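Local coordinates for uncharacterized protein (Wolinella succinogenes, PDB 3JYG), which is of unknown function but belongs to the 6-pyruvoyl tetrahydropterin synthase family and carries a zinc ion held by three histidines, at residues A[17-21]-A[137-141]. Numbering follows the deposited sequence.
Sequences HRVWS and FVPTS. With ZN (zinc ion), chain G.
The contact lies at the zinc site: His17 binds the metal through NE2 and turns the other ring nitrogen, ND1, to Pro139. The metal lies 2.3 Å from His17 NE2, and His40, His42 and two waters complete five ligands. His17 ND1 donates to Pro139 O at 2.7 Å, a weak bond by its geometry, since the N-H...O angle is only 127°. The acceptor sits at the ring edge, near its plane, and His17 CE1 also comes within 3.0 Å of Pro139 O. This second-shell carbonyl may help to orient the imidazole, already held by the metal. The carbonyl is presented by an inverse gamma turn centred on Pro139, whose evidence is the bond from Thr140 N to Val138 O at 2.7 Å. The turn lies between strand 132-135 and helix 141-155, with Thr140 at the N-cap, and the contact joins the end of strand 3-17 to the start of that helix, consistent with the T-fold of the 6-pyruvoyl tetrahydropterin synthase family, an antiparallel sheet carrying helices. The proline ring packs against the same strand exit, its CG 3.6 Å from Arg18 O. Beyond it, Val138 CG2, placed anti to its backbone N, reaches three neighbours: Val19 CG1 at 3.7 Å, Ser21 OG at 3.6 Å, and the Trp20 indole, which it approaches obliquely at CD1. Val19 CG1 also meets Thr140 CG2, the two side chains crossing at about a right angle. Polar ends nearby are engaged elsewhere: Trp20 NE1 bonds Asp84, Arg18 makes a salt bridge with Asp87 and a hydrogen bond to Arg37 O, and Thr140 OG1 bonds Gly58 O of the second subunit. Met59 of that subunit packs on both Val19 and Thr140.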
# COMPACT_ATOMS: atom_id res chain seq x y z
N HIS A 17 -23.43 -6.99 5.64
CA HIS A 17 -23.51 -6.48 6.98
C HIS A 17 -24.36 -5.23 6.97
O HIS A 17 -24.86 -4.81 5.90
CB HIS A 17 -22.09 -6.24 7.60
CG HIS A 17 -21.44 -4.93 7.23
ND1 HIS A 17 -20.55 -4.28 8.07
CD2 HIS A 17 -21.53 -4.16 6.12
CE1 HIS A 17 -20.13 -3.17 7.49
NE2 HIS A 17 -20.71 -3.07 6.31
N ARG A 18 -24.53 -4.68 8.16
CA ARG A 18 -24.93 -3.29 8.29
C ARG A 18 -24.29 -2.73 9.57
O ARG A 18 -24.00 -3.46 10.51
CB ARG A 18 -26.47 -3.17 8.31
CG ARG A 18 -27.12 -3.36 9.66
CD ARG A 18 -28.64 -3.12 9.59
NE ARG A 18 -29.21 -2.96 10.93
CZ ARG A 18 -29.91 -1.89 11.34
NH1 ARG A 18 -30.13 -0.84 10.53
NH2 ARG A 18 -30.41 -1.88 12.57
N VAL A 19 -24.07 -1.42 9.56
CA VAL A 19 -23.49 -0.70 10.68
C VAL A 19 -24.64 0.06 11.30
O VAL A 19 -25.00 1.12 10.82
CB VAL A 19 -22.44 0.31 10.19
CG1 VAL A 19 -21.77 1.04 11.37
CG2 VAL A 19 -21.39 -0.41 9.33
N TRP A 20 -25.21 -0.51 12.35
CA TRP A 20 -26.56 -0.15 12.79
C TRP A 20 -26.52 1.21 13.52
O TRP A 20 -27.46 1.97 13.49
CB TRP A 20 -27.16 -1.28 13.66
CG TRP A 20 -26.43 -1.59 14.98
CD1 TRP A 20 -25.54 -2.63 15.23
CD2 TRP A 20 -26.56 -0.86 16.22
NE1 TRP A 20 -25.12 -2.58 16.55
CE2 TRP A 20 -25.72 -1.51 17.17
CE3 TRP A 20 -27.31 0.27 16.62
CZ2 TRP A 20 -25.60 -1.05 18.51
CZ3 TRP A 20 -27.20 0.72 17.93
CH2 TRP A 20 -26.36 0.05 18.86
N SER A 21 -25.37 1.50 14.13
CA SER A 21 -25.18 2.67 14.95
C SER A 21 -24.65 3.90 14.20
O SER A 21 -24.34 4.92 14.83
CB SER A 21 -24.16 2.30 16.02
OG SER A 21 -22.92 1.96 15.42
N PHE A 137 -19.83 -6.76 18.52
CA PHE A 137 -19.35 -5.45 18.15
C PHE A 137 -20.08 -5.04 16.90
O PHE A 137 -20.54 -5.91 16.13
CB PHE A 137 -17.82 -5.38 17.88
CG PHE A 137 -17.28 -6.42 16.91
CD1 PHE A 137 -16.57 -7.54 17.39
CD2 PHE A 137 -17.41 -6.27 15.53
CE1 PHE A 137 -16.06 -8.53 16.50
CE2 PHE A 137 -16.89 -7.23 14.63
CZ PHE A 137 -16.21 -8.36 15.10
N VAL A 138 -20.15 -3.74 16.67
CA VAL A 138 -20.75 -3.23 15.41
C VAL A 138 -19.73 -3.52 14.34
O VAL A 138 -18.56 -3.13 14.45
CB VAL A 138 -21.11 -1.74 15.51
CG1 VAL A 138 -19.81 -0.85 15.73
CG2 VAL A 138 -21.86 -1.27 14.28
N PRO A 139 -20.14 -4.25 13.28
CA PRO A 139 -19.09 -4.77 12.34
C PRO A 139 -18.61 -3.73 11.32
O PRO A 139 -18.77 -3.93 10.10
CB PRO A 139 -19.78 -5.96 11.65
CG PRO A 139 -21.30 -5.59 11.71
CD PRO A 139 -21.49 -4.79 13.01
N THR A 140 -18.01 -2.64 11.83
CA THR A 140 -17.32 -1.65 11.01
C THR A 140 -16.00 -2.25 10.53
O THR A 140 -15.52 -3.22 11.12
CB THR A 140 -16.96 -0.42 11.84
OG1 THR A 140 -16.23 -0.82 13.01
CG2 THR A 140 -18.22 0.31 12.31
N SER A 141 -15.39 -1.65 9.51
CA SER A 141 -14.02 -2.00 9.12
C SER A 141 -13.04 -1.99 10.25
O SER A 141 -12.27 -2.90 10.38
CB SER A 141 -13.53 -1.04 8.05
OG SER A 141 -14.36 -1.27 6.92
ZN ZN G . -20.53 -1.21 4.89
O HOH W 1 -18.45 -0.72 6.17
O HOH W 2 -20.19 0.87 3.78